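Local atomic coordinates of uroporphyrinogen III Synthase (Thermus thermophilus, PDB entry 1WCX), a protein that probably catalyses the cyclisation of hydroxymethylbilane to uroporphyrinogen III, with inversion of one pyrrole ring, in tetrapyrrole biosynthesis. Residues 54-59 with 87-92; 178-183 with 213-218. The protein carries 3 engineered substitutions. All coordinates share one frame; numbering follows the deposited sequence.

Interaction 1: 54-59 with 87-92; sequences RALAQG and GPLAKA
The puckered pyrrolidine ring of Pro-88 is the ring in this contact; no planar side-chain group takes part. It meets residues 54-59 along its CB-CG side. Two parts of the other backbone lie against that side. The carbonyl of Leu-56 is one, with its O 3.8 Å from Pro-88 CB and almost as near to CG. The chain at Gly-59 is the other, with its CA also 3.8 Å from Pro-88 CB. The O of Ala-57 lies a little farther off, 4.1 Å from Pro-88 CG. These are van der Waals contacts of carbon with the end of a helix. Leu-56 O has a true partner within its own turn, the N of Gly-59 at 2.9 Å. Gly-59 has positive phi (109°) and lets the backbone leave the helix beside the proline. No side chain stands there, and the CA atoms of Gly-59 and Pro-88 come within 4.9 Å.

Deeper in, two leucines meet. Leu-56 CD1 touches Leu-89 CD1 at 3.6 Å, methyl to methyl, and the side chains cross at about a right angle. In Leu-56, CG is anti to the backbone N (chi1 176°), which carries the methyls toward Leu-89. Both leucines are buried.

The contact joins the C-terminal end of helix 50-57 to helix 86-91. These helices lead into the neighbouring parallel strands 62-65 and 93-96. Helix 68-80 helps to close the apolar patch, with Leu-74 against Leu-56 and the engineered Met-75 against Leu-89. Leu-160 of strand 155-160 also packs on Leu-56.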
loop_
_atom_site.group_PDB
_atom_site.type_symbol
_atom_site.label_atom_id
_atom_site.label_comp_id
_atom_site.label_asym_id
_atom_site.label_seq_id
_atom_site.Cartn_x
_atom_site.Cartn_y
_atom_site.Cartn_z
ATOM N N ARG A 54 0.771 -23.813 6.308
ATOM C CA ARG A 54 0.698 -25.287 6.164
ATOM C C ARG A 54 -0.382 -25.681 5.151
ATOM O O ARG A 54 -0.226 -26.606 4.409
ATOM C CB ARG A 54 0.348 -25.920 7.549
ATOM C CG ARG A 54 1.592 -26.269 8.341
ATOM C CD ARG A 54 1.247 -26.985 9.653
ATOM N NE ARG A 54 2.423 -27.669 10.184
ATOM C CZ ARG A 54 3.058 -28.687 9.542
ATOM N NH1 ARG A 54 4.120 -29.249 10.083
ATOM N NH2 ARG A 54 2.592 -29.117 8.355
ATOM N N ALA A 55 -1.461 -24.897 5.125
ATOM C CA ALA A 55 -2.535 -25.182 4.126
ATOM C C ALA A 55 -2.036 -24.902 2.762
ATOM O O ALA A 55 -2.214 -25.674 1.797
ATOM C CB ALA A 55 -3.748 -24.312 4.459
ATOM N N LEU A 56 -1.321 -23.754 2.591
ATOM C CA LEU A 56 -0.741 -23.438 1.311
ATOM C C LEU A 56 0.127 -24.540 0.837
ATOM O O LEU A 56 0.169 -24.897 -0.368
ATOM C CB LEU A 56 0.059 -22.138 1.442
ATOM C CG LEU A 56 0.835 -21.698 0.189
ATOM C CD1 LEU A 56 -0.137 -21.434 -0.988
ATOM C CD2 LEU A 56 1.621 -20.395 0.525
ATOM N N ALA A 57 0.937 -25.075 1.742
ATOM C CA ALA A 57 1.892 -26.118 1.447
ATOM C C ALA A 57 1.141 -27.423 0.969
ATOM O O ALA A 57 1.770 -28.258 0.292
ATOM C CB ALA A 57 2.707 -26.469 2.694
ATOM N N GLN A 58 -0.127 -27.493 1.301
ATOM C CA GLN A 58 -0.939 -28.685 0.849
ATOM C C GLN A 58 -1.300 -28.529 -0.624
ATOM O O GLN A 58 -1.755 -29.467 -1.211
ATOM C CB GLN A 58 -2.224 -28.769 1.647
ATOM C CG GLN A 58 -2.043 -29.365 3.051
ATOM C CD GLN A 58 -1.140 -30.600 3.028
ATOM O OE1 GLN A 58 -1.385 -31.596 2.266
ATOM N NE2 GLN A 58 -0.114 -30.575 3.846
ATOM N N GLY A 59 -1.109 -27.341 -1.183
ATOM C CA GLY A 59 -1.395 -27.095 -2.586
ATOM C C GLY A 59 -2.619 -26.212 -2.750
ATOM O O GLY A 59 -3.596 -26.322 -2.064
ATOM N N GLY A 87 7.183 -25.701 -4.492
ATOM C CA GLY A 87 6.519 -26.739 -5.238
ATOM C C GLY A 87 5.054 -26.413 -5.531
ATOM O O GLY A 87 4.687 -26.305 -6.686
ATOM N N PRO A 88 4.206 -26.244 -4.542
ATOM C CA PRO A 88 2.820 -25.916 -4.745
ATOM C C PRO A 88 2.586 -24.589 -5.399
ATOM O O PRO A 88 1.649 -24.419 -6.202
ATOM C CB PRO A 88 2.196 -25.998 -3.327
ATOM C CG PRO A 88 3.351 -25.618 -2.436
ATOM C CD PRO A 88 4.524 -26.356 -3.047
ATOM N N LEU A 89 3.418 -23.595 -5.096
ATOM C CA LEU A 89 3.269 -22.283 -5.718
ATOM C C LEU A 89 3.577 -22.415 -7.240
ATOM O O LEU A 89 3.015 -21.740 -8.059
ATOM C CB LEU A 89 4.165 -21.247 -5.083
ATOM C CG LEU A 89 3.541 -20.202 -4.143
ATOM C CD1 LEU A 89 2.236 -20.618 -3.590
ATOM C CD2 LEU A 89 4.512 -19.827 -3.034
ATOM N N ALA A 90 4.506 -23.311 -7.558
ATOM C CA ALA A 90 4.919 -23.526 -8.928
ATOM C C ALA A 90 3.739 -24.118 -9.761
ATOM O O ALA A 90 3.611 -23.794 -10.966
ATOM C CB ALA A 90 6.113 -24.484 -8.989
ATOM N N LYS A 91 2.898 -24.906 -9.120
ATOM C CA LYS A 91 1.762 -25.482 -9.825
ATOM C C LYS A 91 0.497 -24.602 -9.876
ATOM O O LYS A 91 -0.323 -24.682 -10.788
ATOM C CB LYS A 91 1.393 -26.853 -9.165
ATOM C CG LYS A 91 2.503 -27.881 -9.386
ATOM C CD LYS A 91 2.063 -29.265 -8.954
ATOM C CE LYS A 91 3.172 -30.303 -9.251
ATOM N NZ LYS A 91 2.735 -31.695 -8.839
ATOM N N ALA A 92 0.393 -23.693 -8.905
ATOM C CA ALA A 92 -0.739 -22.799 -8.866
ATOM C C ALA A 92 -0.667 -21.779 -9.993
ATOM O O ALA A 92 0.384 -21.528 -10.523
ATOM C CB ALA A 92 -0.788 -22.069 -7.522
#

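Interaction 2: 178-183 with 213-218; sequences ALLRGE and NTRVKA
Leu-179 and Val-216 are the closest backbone pair, with CA atoms 7.1 Å apart, and Gly-182 and Arg-215 follow at 7.9 Å. The setting is an alpha/beta domain with a parallel sheet. Helix 169-181 ends in a Schellman motif, and Gly-182 supplies the positive phi. Residues 213-218 run from the last residues of helix 205-214 through a short turn into strand 217-221, which pairs with strand 186-189.

Val-216 points at the helix and meets Leu-179. Its CG1 lies 3.8 Å from Leu-179 CD2, and the two side chains cross at about a right angle. Both are buried, with Leu-187 and Leu-208 also packing on Leu-179.

Arg-215 lies on the exposed side of the contact. Its CG sits between the backbone N and the carbonyl carbon (chi1 61°), and the chain then extends to the end of helix 169-181. The guanidinium meets carbonyls of the last turn, where the negative end of the helix dipole probably favours its charge. Leu-179 O lies over one face, 3.4 Å above the plane and displaced toward its margin. Leu-180 CD1 lies at the edge, in plane, 3.7 Å from Arg-215 NH1. That same NH1 donates to Leu-180 O at 2.7 Å; the bond is bent (134° at the hydrogen), and the donor stands above the carbonyl plane, 44° out of it.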
loop_
_atom_site.group_PDB
_atom_site.type_symbol
_atom_site.label_atom_id
_atom_site.label_comp_id
_atom_site.label_asym_id
_atom_site.label_seq_id
_atom_site.Cartn_x
_atom_site.Cartn_y
_atom_site.Cartn_z
ATOM N N ALA A 178 -3.036 19.288 12.805
ATOM C CA ALA A 178 -2.041 20.104 12.137
ATOM C C ALA A 178 -2.594 20.735 10.873
ATOM O O ALA A 178 -2.510 21.956 10.690
ATOM C CB ALA A 178 -0.820 19.251 11.801
ATOM N N LEU A 179 -3.190 19.926 10.014
ATOM C CA LEU A 179 -3.746 20.418 8.742
ATOM C C LEU A 179 -4.782 21.543 8.937
ATOM O O LEU A 179 -4.753 22.540 8.265
ATOM C CB LEU A 179 -4.436 19.268 7.972
ATOM C CG LEU A 179 -3.473 18.114 7.549
ATOM C CD1 LEU A 179 -4.312 17.006 6.872
ATOM C CD2 LEU A 179 -2.487 18.668 6.553
ATOM N N LEU A 180 -5.705 21.330 9.863
ATOM C CA LEU A 180 -6.751 22.321 10.153
ATOM C C LEU A 180 -6.224 23.540 10.897
ATOM O O LEU A 180 -6.899 24.572 10.994
ATOM C CB LEU A 180 -7.882 21.659 10.937
ATOM C CG LEU A 180 -8.832 20.695 10.206
ATOM C CD1 LEU A 180 -9.453 21.413 9.001
ATOM C CD2 LEU A 180 -8.108 19.476 9.718
ATOM N N ARG A 181 -5.022 23.457 11.433
ATOM C CA ARG A 181 -4.432 24.540 12.195
ATOM C C ARG A 181 -3.772 25.549 11.254
ATOM O O ARG A 181 -3.447 26.673 11.630
ATOM C CB ARG A 181 -3.387 23.965 13.164
ATOM C CG ARG A 181 -2.867 24.910 14.194
ATOM C CD ARG A 181 -1.941 24.140 15.163
ATOM N NE ARG A 181 -2.683 23.046 15.800
ATOM C CZ ARG A 181 -2.143 21.849 16.093
ATOM N NH1 ARG A 181 -2.867 20.937 16.681
ATOM N NH2 ARG A 181 -0.892 21.589 15.763
ATOM N N GLY A 182 -3.572 25.139 9.982
ATOM C CA GLY A 182 -2.964 26.004 9.004
ATOM C C GLY A 182 -1.452 26.113 9.087
ATOM O O GLY A 182 -0.816 26.959 8.646
ATOM N N GLU A 183 -0.922 25.089 9.678
ATOM C CA GLU A 183 0.441 24.836 9.991
ATOM C C GLU A 183 1.201 24.370 8.721
ATOM O O GLU A 183 2.311 24.835 8.365
ATOM C CB GLU A 183 -0.009 23.819 10.958
ATOM C CG GLU A 183 0.944 22.843 11.414
ATOM C CD GLU A 183 1.023 22.537 12.946
ATOM O OE1 GLU A 183 0.149 22.890 13.822
ATOM O OE2 GLU A 183 2.003 21.834 13.292
ATOM N N ASN A 213 -8.163 20.506 -0.313
ATOM C CA ASN A 213 -8.514 21.042 -1.649
ATOM C C ASN A 213 -8.302 22.576 -1.740
ATOM O O ASN A 213 -7.996 23.043 -2.828
ATOM C CB ASN A 213 -9.997 20.765 -1.981
ATOM C CG ASN A 213 -10.175 19.425 -2.618
ATOM O OD1 ASN A 213 -9.351 18.989 -3.369
ATOM N ND2 ASN A 213 -11.313 18.767 -2.316
ATOM N N THR A 214 -8.433 23.237 -0.660
ATOM C CA THR A 214 -8.320 24.721 -0.653
ATOM C C THR A 214 -7.089 25.377 -0.030
ATOM O O THR A 214 -6.793 26.491 -0.366
ATOM C CB THR A 214 -9.574 25.361 0.039
ATOM O OG1 THR A 214 -9.528 25.146 1.418
ATOM C CG2 THR A 214 -10.825 24.721 -0.507
ATOM N N ARG A 215 -6.377 24.706 0.889
ATOM C CA ARG A 215 -5.200 25.360 1.504
ATOM C C ARG A 215 -3.935 24.524 1.689
ATOM O O ARG A 215 -2.884 25.059 1.758
ATOM C CB ARG A 215 -5.565 25.962 2.836
ATOM C CG ARG A 215 -6.058 25.015 3.882
ATOM C CD ARG A 215 -6.147 25.748 5.240
ATOM N NE ARG A 215 -6.860 24.950 6.251
ATOM C CZ ARG A 215 -7.024 25.367 7.502
ATOM N NH1 ARG A 215 -7.691 24.611 8.374
ATOM N NH2 ARG A 215 -6.528 26.558 7.903
ATOM N N VAL A 216 -4.096 23.199 1.780
ATOM C CA VAL A 216 -2.935 22.315 1.914
ATOM C C VAL A 216 -2.816 21.498 0.637
ATOM O O VAL A 216 -3.756 20.775 0.262
ATOM C CB VAL A 216 -3.129 21.334 3.085
ATOM C CG1 VAL A 216 -1.908 20.456 3.261
ATOM C CG2 VAL A 216 -3.370 22.122 4.376
ATOM N N LYS A 217 -1.674 21.615 -0.080
ATOM C CA LYS A 217 -1.505 20.875 -1.286
ATOM C C LYS A 217 -1.161 19.421 -1.061
ATOM O O LYS A 217 -0.166 19.120 -0.386
ATOM C CB LYS A 217 -0.420 21.507 -2.115
ATOM C CG LYS A 217 -0.886 22.937 -2.393
ATOM C CD LYS A 217 -0.096 23.601 -3.446
ATOM C CE LYS A 217 -0.531 25.064 -3.476
ATOM N NZ LYS A 217 -0.796 25.547 -2.081
ATOM N N ALA A 218 -2.000 18.552 -1.644
ATOM C CA ALA A 218 -1.768 17.098 -1.475
ATOM C C ALA A 218 -0.880 16.607 -2.539
ATOM O O ALA A 218 -1.110 16.825 -3.686
ATOM C CB ALA A 218 -3.144 16.332 -1.586
#

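Interaction 1 and interaction 2 lie in different lobes of the molecule, each built on its own parallel sheet. Their centres are about 49 Å apart, and their nearest atoms about 37 Å, so the two do not touch. Their centres lie about 25 and 23 Å from the chain's centre, on opposite sides of it. Along the chain, 54-59 with 87-92 closes before 178-183 with 213-218 begins. Each joins segments that belong to neighbouring strand-and-helix units of one lobe. In this family the active site is thought to lie in the cleft between the lobes. Each contact holds together parts of a single lobe.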